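Local coordinates for protein Nrps/pks (Streptomyces albus, PDB 4OPE) that probably catalyses the decarboxylative condensation that extends the growing chain during oxazolomycin assembly, as a ketosynthase domain of an AT-less type I polyketide synthase, at residues V12-R17 with D22-F27; P78-M83 with S454-E459; V450-A455 with E546-G551; E463-T468 with D510-H515; E470-E475 with D503-L508. All blocks are in the same frame, centred on the assembly; numbering follows the deposited sequence.

Contact 1 of 5, residues V12-R17 with D22-F27; sequences VGVAGR and DDLAQF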
# COMPACT_ATOMS: atom_id res chain seq x y z
N VAL A 12 9.38 4.66 19.51
CA VAL A 12 9.44 4.26 20.89
C VAL A 12 9.45 2.77 21.10
O VAL A 12 9.34 2.34 22.19
CB VAL A 12 8.25 4.83 21.67
CG1 VAL A 12 8.18 6.33 21.49
CG2 VAL A 12 6.94 4.16 21.24
N GLY A 13 9.54 1.98 20.05
CA GLY A 13 9.76 0.53 20.25
C GLY A 13 10.05 -0.12 18.93
O GLY A 13 9.71 0.41 17.91
N VAL A 14 10.66 -1.27 18.95
CA VAL A 14 10.97 -1.99 17.71
C VAL A 14 10.98 -3.47 18.00
O VAL A 14 11.33 -3.89 19.10
CB VAL A 14 12.35 -1.54 17.12
CG1 VAL A 14 13.49 -1.61 18.17
CG2 VAL A 14 12.72 -2.30 15.84
N ALA A 15 10.65 -4.25 16.99
CA ALA A 15 10.69 -5.68 17.09
C ALA A 15 10.88 -6.31 15.72
O ALA A 15 10.58 -5.69 14.70
CB ALA A 15 9.42 -6.16 17.73
N GLY A 16 11.42 -7.52 15.67
CA GLY A 16 11.78 -8.16 14.42
C GLY A 16 12.34 -9.56 14.51
O GLY A 16 12.90 -9.94 15.53
N ARG A 17 12.17 -10.36 13.46
CA ARG A 17 12.92 -11.59 13.29
C ARG A 17 13.62 -11.51 11.97
O ARG A 17 13.02 -11.11 10.99
CB ARG A 17 12.01 -12.78 13.23
CG ARG A 17 11.17 -12.93 14.46
CD ARG A 17 10.02 -13.90 14.25
NE ARG A 17 10.53 -15.24 13.98
CZ ARG A 17 9.77 -16.26 13.61
NH1 ARG A 17 8.47 -16.10 13.45
NH2 ARG A 17 10.33 -17.44 13.37
N ASP A 22 15.98 -14.72 16.11
CA ASP A 22 14.57 -14.83 16.47
C ASP A 22 14.09 -13.67 17.33
O ASP A 22 12.90 -13.47 17.52
CB ASP A 22 14.26 -16.19 17.09
CG ASP A 22 14.04 -17.27 16.00
OD1 ASP A 22 13.50 -16.94 14.87
OD2 ASP A 22 14.41 -18.44 16.28
N ASP A 23 15.03 -12.88 17.82
CA ASP A 23 14.72 -11.61 18.43
C ASP A 23 15.92 -10.70 18.24
O ASP A 23 17.00 -11.14 17.85
CB ASP A 23 14.42 -11.82 19.92
CG ASP A 23 15.51 -12.63 20.65
OD1 ASP A 23 16.72 -12.38 20.53
OD2 ASP A 23 15.15 -13.55 21.38
N LEU A 24 15.73 -9.45 18.58
CA LEU A 24 16.70 -8.42 18.36
C LEU A 24 17.96 -8.52 19.19
O LEU A 24 18.98 -7.94 18.80
CB LEU A 24 16.07 -7.06 18.58
CG LEU A 24 14.96 -6.67 17.60
CD1 LEU A 24 14.99 -5.14 17.39
CD2 LEU A 24 15.03 -7.39 16.28
N ALA A 25 17.91 -9.22 20.30
CA ALA A 25 19.15 -9.43 21.06
C ALA A 25 20.08 -10.32 20.26
O ALA A 25 21.28 -10.09 20.20
CB ALA A 25 18.87 -10.06 22.41
N GLN A 26 19.50 -11.33 19.64
CA GLN A 26 20.25 -12.25 18.81
C GLN A 26 20.66 -11.51 17.53
O GLN A 26 21.77 -11.64 17.07
CB GLN A 26 19.42 -13.52 18.58
CG GLN A 26 20.17 -14.65 17.92
CD GLN A 26 21.48 -14.99 18.62
OE1 GLN A 26 21.48 -15.21 19.83
NE2 GLN A 26 22.58 -15.02 17.88
N PHE A 27 19.80 -10.64 17.01
CA PHE A 27 20.17 -9.86 15.85
C PHE A 27 21.39 -9.04 16.14
O PHE A 27 22.32 -8.97 15.31
CB PHE A 27 19.00 -8.95 15.49
CG PHE A 27 19.09 -8.24 14.14
CD1 PHE A 27 19.56 -8.89 13.03
CD2 PHE A 27 18.65 -6.93 14.00
CE1 PHE A 27 19.60 -8.24 11.79
CE2 PHE A 27 18.67 -6.29 12.78
CZ PHE A 27 19.15 -6.93 11.68

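Contact 2 of 5, residues P78-M83 with S454-E459; sequences PMFFRM and SARDAE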
# COMPACT_ATOMS: atom_id res chain seq x y z
N PRO A 78 -2.40 -20.03 16.95
CA PRO A 78 -3.73 -19.60 16.46
C PRO A 78 -4.73 -19.35 17.60
O PRO A 78 -5.60 -18.45 17.49
CB PRO A 78 -4.20 -20.78 15.59
CG PRO A 78 -3.28 -21.91 15.92
CD PRO A 78 -2.01 -21.37 16.48
N MSE A 79 -4.60 -20.14 18.66
CA MSE A 79 -5.52 -20.05 19.79
C MSE A 79 -5.33 -18.71 20.43
O MSE A 79 -6.29 -18.14 20.95
CB MSE A 79 -5.35 -21.17 20.81
CG MSE A 79 -5.64 -22.59 20.30
SE MSE A 79 -7.42 -22.87 19.45
CE MSE A 79 -6.81 -23.94 17.90
N PHE A 80 -4.11 -18.19 20.40
CA PHE A 80 -3.79 -16.93 21.05
C PHE A 80 -4.53 -15.89 20.28
O PHE A 80 -5.20 -15.03 20.86
CB PHE A 80 -2.26 -16.64 21.09
CG PHE A 80 -1.89 -15.36 21.79
CD1 PHE A 80 -2.09 -14.13 21.18
CD2 PHE A 80 -1.33 -15.39 23.04
CE1 PHE A 80 -1.74 -12.95 21.82
CE2 PHE A 80 -0.97 -14.22 23.69
CZ PHE A 80 -1.18 -12.99 23.08
N PHE A 81 -4.43 -15.99 18.99
CA PHE A 81 -5.07 -15.02 18.11
C PHE A 81 -6.51 -15.31 17.69
O PHE A 81 -6.95 -14.72 16.75
CB PHE A 81 -4.18 -14.78 16.89
CG PHE A 81 -2.88 -14.15 17.25
CD1 PHE A 81 -2.83 -12.81 17.62
CD2 PHE A 81 -1.74 -14.90 17.30
CE1 PHE A 81 -1.63 -12.22 17.98
CE2 PHE A 81 -0.56 -14.32 17.65
CZ PHE A 81 -0.49 -12.99 18.00
N ARG A 82 -7.20 -16.19 18.40
CA ARG A 82 -8.63 -16.45 18.18
C ARG A 82 -8.94 -16.86 16.75
O ARG A 82 -9.82 -16.30 16.09
CB ARG A 82 -9.48 -15.25 18.61
CG ARG A 82 -9.37 -14.92 20.09
CD ARG A 82 -10.54 -14.07 20.58
NE ARG A 82 -10.30 -13.55 21.93
CZ ARG A 82 -10.75 -14.12 23.03
NH1 ARG A 82 -10.47 -13.61 24.21
NH2 ARG A 82 -11.50 -15.21 22.92
N MSE A 83 -8.22 -17.84 16.26
CA MSE A 83 -8.49 -18.32 14.93
C MSE A 83 -8.30 -19.81 15.01
O MSE A 83 -7.60 -20.34 15.85
CB MSE A 83 -7.67 -17.50 13.92
CG MSE A 83 -6.46 -18.23 13.32
SE MSE A 83 -5.42 -17.19 11.96
CE MSE A 83 -5.67 -15.37 12.65
N SER A 454 2.81 -13.34 33.55
CA SER A 454 1.62 -14.07 33.20
C SER A 454 1.72 -14.64 31.83
O SER A 454 2.55 -14.21 31.03
CB SER A 454 0.35 -13.20 33.30
OG SER A 454 0.37 -12.07 32.43
N ALA A 455 0.87 -15.60 31.55
CA ALA A 455 0.82 -16.20 30.28
C ALA A 455 -0.58 -16.76 30.07
O ALA A 455 -1.38 -16.85 31.00
CB ALA A 455 1.88 -17.28 30.17
N ARG A 456 -0.88 -17.13 28.83
CA ARG A 456 -2.19 -17.62 28.49
C ARG A 456 -2.47 -19.01 29.05
O ARG A 456 -3.63 -19.34 29.25
CB ARG A 456 -2.36 -17.65 27.00
CG ARG A 456 -3.80 -17.65 26.57
CD ARG A 456 -3.82 -17.64 25.07
NE ARG A 456 -5.14 -17.99 24.57
CZ ARG A 456 -5.55 -19.21 24.28
NH1 ARG A 456 -4.74 -20.26 24.39
NH2 ARG A 456 -6.78 -19.35 23.83
N ASP A 457 -1.44 -19.83 29.23
CA ASP A 457 -1.61 -21.07 29.95
C ASP A 457 -0.31 -21.49 30.69
O ASP A 457 0.69 -20.77 30.67
CB ASP A 457 -2.17 -22.16 29.03
CG ASP A 457 -1.22 -22.54 27.96
OD1 ASP A 457 -0.00 -22.69 28.25
OD2 ASP A 457 -1.69 -22.74 26.81
N ALA A 458 -0.35 -22.64 31.36
CA ALA A 458 0.74 -23.08 32.21
C ALA A 458 2.03 -23.40 31.48
O ALA A 458 3.11 -23.12 31.98
CB ALA A 458 0.29 -24.28 33.04
N GLU A 459 1.92 -24.03 30.34
CA GLU A 459 3.06 -24.37 29.49
C GLU A 459 3.69 -23.05 28.95
O GLU A 459 4.89 -22.91 28.92
CB GLU A 459 2.55 -25.29 28.38
CG GLU A 459 3.58 -26.05 27.57
CD GLU A 459 2.96 -26.77 26.34
OE1 GLU A 459 2.70 -26.12 25.28
OE2 GLU A 459 2.76 -28.00 26.44

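Contact 3 of 5, residues V450-A455 with E546-G551; sequences VCALSA and EAWVRG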
# COMPACT_ATOMS: atom_id res chain seq x y z
N VAL A 450 8.49 -6.55 43.10
CA VAL A 450 7.70 -7.69 42.68
C VAL A 450 7.99 -7.94 41.23
O VAL A 450 8.03 -7.00 40.45
CB VAL A 450 6.20 -7.46 42.85
CG1 VAL A 450 5.73 -6.24 42.09
CG2 VAL A 450 5.43 -8.70 42.42
N CYS A 451 8.22 -9.20 40.90
CA CYS A 451 8.32 -9.63 39.53
C CYS A 451 7.03 -10.32 39.21
O CYS A 451 6.72 -11.37 39.75
CB CYS A 451 9.44 -10.63 39.35
SG CYS A 451 9.35 -11.64 37.83
N ALA A 452 6.28 -9.77 38.28
CA ALA A 452 4.97 -10.32 38.01
C ALA A 452 4.90 -10.81 36.54
O ALA A 452 5.11 -10.03 35.62
CB ALA A 452 3.94 -9.25 38.31
N LEU A 453 4.63 -12.09 36.35
CA LEU A 453 4.61 -12.71 35.03
C LEU A 453 3.25 -13.30 34.81
O LEU A 453 2.61 -13.73 35.77
CB LEU A 453 5.59 -13.86 34.95
CG LEU A 453 7.07 -13.57 35.15
CD1 LEU A 453 7.89 -14.84 34.93
CD2 LEU A 453 7.53 -12.56 34.15
N SER A 454 2.81 -13.34 33.55
CA SER A 454 1.62 -14.07 33.20
C SER A 454 1.72 -14.64 31.83
O SER A 454 2.55 -14.21 31.03
CB SER A 454 0.35 -13.20 33.30
OG SER A 454 0.37 -12.07 32.43
N ALA A 455 0.87 -15.60 31.55
CA ALA A 455 0.82 -16.20 30.28
C ALA A 455 -0.58 -16.76 30.07
O ALA A 455 -1.38 -16.85 31.00
CB ALA A 455 1.88 -17.28 30.17
N GLU A 546 0.89 -10.88 46.17
CA GLU A 546 -0.31 -11.71 46.45
C GLU A 546 -1.52 -11.31 45.59
O GLU A 546 -2.34 -12.14 45.21
CB GLU A 546 -0.63 -11.67 47.96
CG GLU A 546 0.35 -12.49 48.83
CD GLU A 546 0.10 -12.34 50.35
OE1 GLU A 546 -0.25 -11.22 50.81
OE2 GLU A 546 0.24 -13.34 51.11
N ALA A 547 -1.64 -10.03 45.28
CA ALA A 547 -2.76 -9.53 44.52
C ALA A 547 -2.66 -9.97 43.07
O ALA A 547 -3.63 -10.36 42.49
CB ALA A 547 -2.80 -8.01 44.62
N TRP A 548 -1.46 -9.88 42.50
CA TRP A 548 -1.19 -10.34 41.18
C TRP A 548 -1.56 -11.77 40.97
O TRP A 548 -2.22 -12.12 39.99
CB TRP A 548 0.30 -10.15 40.88
CG TRP A 548 0.69 -10.55 39.49
CD1 TRP A 548 1.44 -11.67 39.11
CD2 TRP A 548 0.34 -9.88 38.31
NE1 TRP A 548 1.56 -11.69 37.76
CE2 TRP A 548 0.90 -10.60 37.24
CE3 TRP A 548 -0.38 -8.73 38.04
CZ2 TRP A 548 0.75 -10.21 35.92
CZ3 TRP A 548 -0.55 -8.33 36.72
CH2 TRP A 548 0.02 -9.07 35.68
N VAL A 549 -1.12 -12.63 41.87
CA VAL A 549 -1.50 -14.04 41.81
C VAL A 549 -3.01 -14.31 41.94
O VAL A 549 -3.53 -15.23 41.28
CB VAL A 549 -0.66 -14.85 42.83
CG1 VAL A 549 -1.14 -16.27 42.96
CG2 VAL A 549 0.79 -14.83 42.36
N ARG A 550 -3.73 -13.50 42.72
CA ARG A 550 -5.22 -13.62 42.71
C ARG A 550 -5.90 -13.23 41.39
O ARG A 550 -7.05 -13.66 41.13
CB ARG A 550 -5.88 -12.73 43.75
CG ARG A 550 -5.52 -12.99 45.19
CD ARG A 550 -6.45 -12.20 46.08
NE ARG A 550 -6.10 -10.79 46.22
CZ ARG A 550 -5.20 -10.34 47.09
NH1 ARG A 550 -4.49 -11.17 47.86
NH2 ARG A 550 -4.97 -9.05 47.16
N GLY A 551 -5.22 -12.39 40.61
CA GLY A 551 -5.73 -11.92 39.32
C GLY A 551 -5.84 -10.42 39.19
O GLY A 551 -6.32 -9.92 38.18

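Contact 4 of 5, residues E463-T468 with D510-H515; sequences EHTART and DALEDH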
# COMPACT_ATOMS: atom_id res chain seq x y z
N GLU A 463 7.57 -21.58 29.85
CA GLU A 463 8.60 -21.12 28.90
C GLU A 463 9.04 -19.72 29.28
O GLU A 463 10.23 -19.44 29.41
CB GLU A 463 8.09 -21.08 27.48
CG GLU A 463 8.69 -22.08 26.51
CD GLU A 463 8.69 -21.59 25.07
OE1 GLU A 463 7.61 -21.23 24.53
OE2 GLU A 463 9.78 -21.56 24.45
N HIS A 464 8.06 -18.86 29.50
CA HIS A 464 8.29 -17.46 29.85
C HIS A 464 9.20 -17.29 31.08
O HIS A 464 10.19 -16.53 31.06
CB HIS A 464 6.92 -16.81 30.03
CG HIS A 464 6.96 -15.34 30.24
ND1 HIS A 464 7.87 -14.53 29.61
CD2 HIS A 464 6.18 -14.54 31.01
CE1 HIS A 464 7.65 -13.28 29.99
NE2 HIS A 464 6.63 -13.26 30.85
N THR A 465 8.89 -18.03 32.14
CA THR A 465 9.69 -18.05 33.36
C THR A 465 11.11 -18.45 33.05
O THR A 465 12.06 -17.79 33.47
CB THR A 465 9.10 -19.00 34.41
OG1 THR A 465 7.81 -18.50 34.83
CG2 THR A 465 9.97 -19.08 35.65
N ALA A 466 11.27 -19.52 32.30
CA ALA A 466 12.61 -19.98 31.87
C ALA A 466 13.38 -18.94 31.04
O ALA A 466 14.59 -18.73 31.25
CB ALA A 466 12.48 -21.29 31.06
N ARG A 467 12.71 -18.31 30.09
CA ARG A 467 13.38 -17.34 29.23
C ARG A 467 13.83 -16.15 30.05
O ARG A 467 14.89 -15.60 29.82
CB ARG A 467 12.44 -16.89 28.14
CG ARG A 467 12.25 -17.91 27.04
CD ARG A 467 10.93 -17.74 26.30
NE ARG A 467 10.72 -16.38 25.81
CZ ARG A 467 11.30 -15.86 24.71
NH1 ARG A 467 11.01 -14.60 24.37
NH2 ARG A 467 12.14 -16.58 23.96
N THR A 468 13.00 -15.76 31.01
CA THR A 468 13.28 -14.62 31.85
C THR A 468 14.48 -14.87 32.80
O THR A 468 15.42 -14.05 32.91
CB THR A 468 12.01 -14.24 32.66
OG1 THR A 468 10.96 -13.84 31.75
CG2 THR A 468 12.30 -13.11 33.65
N ASP A 510 17.61 -16.90 40.85
CA ASP A 510 17.60 -17.99 41.80
C ASP A 510 16.18 -18.51 42.07
O ASP A 510 15.93 -19.73 42.08
CB ASP A 510 18.14 -17.50 43.15
CG ASP A 510 19.67 -17.32 43.16
OD1 ASP A 510 20.38 -17.87 42.29
OD2 ASP A 510 20.16 -16.64 44.10
N ALA A 511 15.25 -17.60 42.33
CA ALA A 511 13.93 -18.04 42.69
C ALA A 511 13.24 -18.68 41.51
O ALA A 511 12.58 -19.71 41.66
CB ALA A 511 13.09 -16.89 43.22
N LEU A 512 13.35 -18.05 40.34
CA LEU A 512 12.76 -18.57 39.11
C LEU A 512 13.37 -19.92 38.78
O LEU A 512 12.69 -20.84 38.44
CB LEU A 512 12.96 -17.58 37.97
CG LEU A 512 12.34 -16.20 38.19
CD1 LEU A 512 12.48 -15.36 36.95
CD2 LEU A 512 10.88 -16.20 38.57
N GLU A 513 14.67 -20.08 38.92
CA GLU A 513 15.28 -21.40 38.64
C GLU A 513 14.77 -22.46 39.63
O GLU A 513 14.41 -23.56 39.23
CB GLU A 513 16.80 -21.28 38.62
CG GLU A 513 17.25 -20.39 37.46
CD GLU A 513 18.76 -20.31 37.27
OE1 GLU A 513 19.54 -20.99 38.00
OE2 GLU A 513 19.16 -19.52 36.35
N ASP A 514 14.66 -22.11 40.91
CA ASP A 514 14.11 -23.02 41.90
C ASP A 514 12.71 -23.46 41.49
O ASP A 514 12.38 -24.62 41.55
CB ASP A 514 14.06 -22.38 43.30
CG ASP A 514 15.45 -22.27 43.94
OD1 ASP A 514 16.36 -22.99 43.53
OD2 ASP A 514 15.64 -21.45 44.87
N HIS A 515 11.89 -22.53 41.04
CA HIS A 515 10.51 -22.84 40.74
C HIS A 515 10.50 -23.81 39.59
O HIS A 515 9.74 -24.75 39.60
CB HIS A 515 9.71 -21.56 40.44
CG HIS A 515 8.30 -21.81 39.98
ND1 HIS A 515 7.98 -22.00 38.65
CD2 HIS A 515 7.14 -21.88 40.67
CE1 HIS A 515 6.67 -22.18 38.54
NE2 HIS A 515 6.14 -22.11 39.75

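Contact 5 of 5, residues E470-E475 with D503-L508; sequences EFLRGE and DTVDDL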
# COMPACT_ATOMS: atom_id res chain seq x y z
N GLU A 470 16.77 -16.92 32.23
CA GLU A 470 17.95 -17.05 31.40
C GLU A 470 18.51 -15.69 30.98
O GLU A 470 19.72 -15.46 30.97
CB GLU A 470 17.65 -17.93 30.21
CG GLU A 470 18.82 -18.12 29.26
CD GLU A 470 18.39 -18.73 27.92
OE1 GLU A 470 17.36 -18.26 27.32
OE2 GLU A 470 19.09 -19.67 27.46
N PHE A 471 17.62 -14.77 30.67
CA PHE A 471 18.01 -13.43 30.34
C PHE A 471 18.68 -12.74 31.51
O PHE A 471 19.63 -11.97 31.31
CB PHE A 471 16.77 -12.62 29.95
CG PHE A 471 17.03 -11.19 29.74
CD1 PHE A 471 17.64 -10.76 28.58
CD2 PHE A 471 16.72 -10.27 30.70
CE1 PHE A 471 17.91 -9.42 28.36
CE2 PHE A 471 16.98 -8.91 30.50
CZ PHE A 471 17.56 -8.49 29.32
N LEU A 472 18.16 -12.98 32.71
CA LEU A 472 18.65 -12.35 33.94
C LEU A 472 20.00 -12.86 34.39
O LEU A 472 20.71 -12.16 35.08
CB LEU A 472 17.65 -12.58 35.08
CG LEU A 472 16.27 -11.92 35.00
CD1 LEU A 472 15.41 -12.44 36.13
CD2 LEU A 472 16.33 -10.40 35.06
N ARG A 473 20.34 -14.09 34.01
CA ARG A 473 21.68 -14.62 34.20
C ARG A 473 22.65 -14.14 33.11
O ARG A 473 23.86 -14.14 33.31
CB ARG A 473 21.63 -16.14 34.12
CG ARG A 473 20.85 -16.84 35.19
CD ARG A 473 21.67 -16.93 36.45
NE ARG A 473 20.95 -17.73 37.44
CZ ARG A 473 20.97 -17.53 38.76
NH1 ARG A 473 21.67 -16.54 39.29
NH2 ARG A 473 20.26 -18.32 39.56
N GLY A 474 22.12 -13.77 31.95
CA GLY A 474 22.95 -13.38 30.79
C GLY A 474 23.02 -11.89 30.63
O GLY A 474 23.51 -11.19 31.52
N GLU A 475 22.47 -11.36 29.55
CA GLU A 475 22.65 -9.94 29.26
C GLU A 475 21.83 -9.09 30.20
O GLU A 475 22.04 -7.90 30.31
CB GLU A 475 22.31 -9.60 27.80
CG GLU A 475 22.88 -10.56 26.75
CD GLU A 475 23.71 -9.90 25.64
OE1 GLU A 475 23.35 -10.06 24.44
OE2 GLU A 475 24.74 -9.25 25.96
N ASP A 503 15.02 -8.68 45.57
CA ASP A 503 15.83 -7.50 45.89
C ASP A 503 16.75 -7.16 44.73
O ASP A 503 17.08 -6.00 44.50
CB ASP A 503 16.74 -7.80 47.10
CG ASP A 503 15.98 -8.22 48.33
OD1 ASP A 503 14.99 -7.55 48.68
OD2 ASP A 503 16.42 -9.21 48.98
N THR A 504 17.24 -8.20 44.07
CA THR A 504 18.19 -8.09 43.00
C THR A 504 17.89 -9.08 41.90
O THR A 504 17.14 -10.04 42.06
CB THR A 504 19.61 -8.43 43.47
OG1 THR A 504 19.66 -9.83 43.83
CG2 THR A 504 19.99 -7.60 44.64
N VAL A 505 18.55 -8.86 40.79
CA VAL A 505 18.46 -9.72 39.66
C VAL A 505 18.91 -11.16 39.95
O VAL A 505 18.25 -12.11 39.56
CB VAL A 505 19.25 -9.06 38.55
CG1 VAL A 505 19.65 -10.06 37.53
CG2 VAL A 505 18.41 -7.96 37.95
N ASP A 506 20.03 -11.34 40.64
CA ASP A 506 20.53 -12.70 40.91
C ASP A 506 19.54 -13.45 41.78
O ASP A 506 19.26 -14.65 41.57
CB ASP A 506 21.83 -12.68 41.68
CG ASP A 506 22.98 -12.24 40.88
OD1 ASP A 506 22.77 -11.84 39.71
OD2 ASP A 506 24.12 -12.28 41.45
N ASP A 507 19.03 -12.76 42.79
CA ASP A 507 18.16 -13.48 43.67
C ASP A 507 16.83 -13.75 43.01
O ASP A 507 16.21 -14.72 43.34
CB ASP A 507 18.10 -12.90 45.11
CG ASP A 507 17.24 -11.68 45.24
OD1 ASP A 507 16.02 -11.81 45.07
OD2 ASP A 507 17.81 -10.61 45.60
N LEU A 508 16.43 -12.93 42.05
CA LEU A 508 15.25 -13.24 41.23
C LEU A 508 15.48 -14.48 40.36
O LEU A 508 14.67 -15.42 40.38
CB LEU A 508 14.92 -12.06 40.35
CG LEU A 508 13.77 -12.22 39.34
CD1 LEU A 508 12.49 -12.58 40.05
CD2 LEU A 508 13.61 -10.91 38.60
O HOH W 1 21.64 -13.29 37.64

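Contact 1 of 5, residues V12-R17 with D22-F27
Arg17 and Asp22 meet across the short turn that joins the end of a strand to the start of a helix. Asp22 OD1 sits at the edge of the guanidinium, near its plane, 3.5 Å from Arg17 NE and as far from Arg17 NH2. The carboxylate is turned 58° out of the guanidinium plane, and the pair is a loose salt bridge rather than a hydrogen bond. A kink at the third torsion of Arg17 (chi3 64°) swings NE and CZ back to this carboxylate, while its CG lies 3.6 Å from Asp22 O. The ends have further holds, since Arg17 NH2 donates to Asp72 O and Asp22 OD2 bonds Ser71 OG. An alanine in place of Arg17 would remove the guanidinium and is likely to leave Asp22 OD1 without its opposite charge and Asp72 O without this donor. Farther along, Leu24 splits its methyls: CD1 rests 3.9 Å from Val14 CG1 and 4.0 Å from Val14 CG2, whereas CD2 lies 3.4 Å from Gly16 O. Asp23 N-caps the helix, its OD1 taking Gln26 N at 3.1 Å. Strand 9-17 lies inside the large mixed sheet of the thiolase-type fold, antiparallel to strands 242-250 and 263-272; Thr362 of helix 356-370 touches both Val14 and Leu24, and helix 93-108 packs against Ala15 and Arg17.

Contact 2 of 5, residues P78-M83 with S454-E459
Arg456 reaches from just past the end of strand 449-455 to the loop at Met79 and Phe80, and its long side chain carries the whole contact. CB already points toward the loop. With CG anti to the backbone N (chi1 -159°) and the chain extended from CG to NE, the arginine spans the gap without a bend. CD comes first to Phe80, 3.9 Å from Phe80 CD2 and oblique to the ring. NE then passes 3.9 Å from Phe80 CA. Beyond it the guanidinium lays one face over the backbone linking Met79 and Phe80, with CZ 3.6 Å from Met79 O. NH2 comes within 3.2 Å of Met79 O, but its angle is too poor for a hydrogen bond, as expected for an oxygen lying over a face. Arg456 NH1 ends 3.7 Å from Met79 CB, on a residue that is selenomethionine. Met79 opens a type I turn that closes at Arg82. Behind it Phe80 joins an aromatic cluster with Trp103, Phe570 and Tyr568, whose OH also bonds Arg456 N. The contact joins the ketosynthase body to a small alpha/beta domain, consistent with the linker domain that flanks ketosynthases in modular polyketide synthases.

Contact 3 of 5, residues V450-A455 with E546-G551
Trp548 CG stands anti to its own backbone N (chi1 -178°), and with chi2 at -108° the indole is carried from the helix to the strand face bearing Ala452 and Ser454. Ala452 CB then sits almost squarely over the five-membered ring, 3.4 Å from its centroid, a CH-pi contact; it is 3.5 Å from Trp548 NE1 and from CE2. The ring edge meets the backbone next along. Trp548 NE1 donates to Leu453 O at 3.0 Å in a fairly straight bond (163°). The oxygen lies near the indole plane, yet the donor comes from above the carbonyl plane, off the lone-pair directions. Over these segments, strand 450-455 and helix 546-550 run nearly parallel, their axes 9.2 Å apart at closest approach. Helix 541-550 covers one face of a three-stranded antiparallel sheet, and helix 458-473 covers the other, where Leu453 meets His464 and Thr465, a two-sided alpha/beta layering. Ser454 completes the strand side of the contact: its CB and OG each lie 4.0 Å from Trp548 CZ2, and OG takes a hydrogen bond from Met494 N. Arg497, on the adjacent strand, makes a cation-pi contact with the indole and donates to Trp548 O. Gly551, with positive phi, is the first residue past the helix, and its N makes two weak bonds back into the last turn, a Schellman motif.

Contact 4 of 5, residues E463-T468 with D510-H515
The contact belongs to the small alpha/beta domain attached to the ketosynthase, where two helices lie side by side on one face of a three-stranded antiparallel sheet and meet through Thr465, Thr468 and Leu512. The segments run in roughly opposite directions, and Thr465 and Leu512 bring their CA atoms to 6.5 Å. Leu512 is the shared partner: its CB lies 4.1 Å from Thr465 CG2, and its CD1 lies 4.0 Å from Thr468 CG2. The two threonine methyls, a helical turn apart, lie against the root and one tip of the same leucine, in purely apolar contact. Their first torsions explain the division of labour. In Thr468, chi1 of -63° places OG1 beside the backbone N and CG2 anti to it, so the methyl meets Leu512 while the hydroxyl folds back on its own helix. There Thr468 OG1 donates to His464 O at 2.9 Å, reaching that oxygen from the face opposite to the backbone donor Thr468 N. Thr465 OG1 is likewise turned inward, bonded to Leu461 O. Replacing Thr468 with a glycine would strip off both branches and would probably open a gap beside Leu512 CD1 and leave His464 O with one donor fewer. Under the two helices lies the sheet: Leu498 of strand 496-502 touches Thr465 and His515, Val500 of the same strand packs against Leu512, and Val524 of strand 524-528 meets Ala511 and His515.

Contact 5 of 5, residues E470-E475 with D503-L508
Leu472 fills the packed half of this contact, wedged against Val505 and Leu508 of the facing helix. Its CD1 touches Leu508 CD2 at 3.4 Å, and its CB lies 4.0 Å from Val505 CG1. Val505 CG1, held anti to the backbone N (chi1 159°), also rests 3.4 Å from Leu472 O, so one methyl covers both the root and the carbonyl of the leucine. All three residues are buried. The other half is wetter and looser. A water spans the groove, donating to Leu472 O at 2.9 Å and to Asp506 OD1 at 2.8 Å, which gives a carbonyl in the last turn of helix 458-473 a polar partner. Arg473 starts away from the facing helix and bends at its second torsion (chi2 -80°), which brings NH1 within 3.8 Å of Asp506 O without a bond. Its guanidinium is committed instead to Asp510 and Glu513, about one and two turns further along that helix. The start of helix 505-516 is fixed by a capping box: Asp507 N donates to Thr504 OG1 at 3.2 Å, and Thr504 N returns a bond to Asp507 OD2. Below the buried half runs strand 496-502, whose Val500 and Phe502 pack on Leu508; Phe471 leans on the loop at Leu565 and Pro566, and Glu475 reaches across to Arg29 of helix 24-33 in a salt bridge.

How the contacts relate
From the N terminus, contact 1 closes the shortest loop, a turn joining a strand of the large ketosynthase sheet to the helix after it. Contact 2 closes a loop of some 370 residues and ties the ketosynthase body to the small alpha/beta domain. Contact 3 begins where contact 2 ends, sharing Ser454 and Ala455, and brings in helix 541-550. Inside its loop nests contact 4, and inside that contact 5; these two join helices 458-473 and 505-516, their centres about 10 Å apart, and salt bridges from Arg473 connect them. Contacts 3 and 4 touch where strand 449-455 and the helix following it meet.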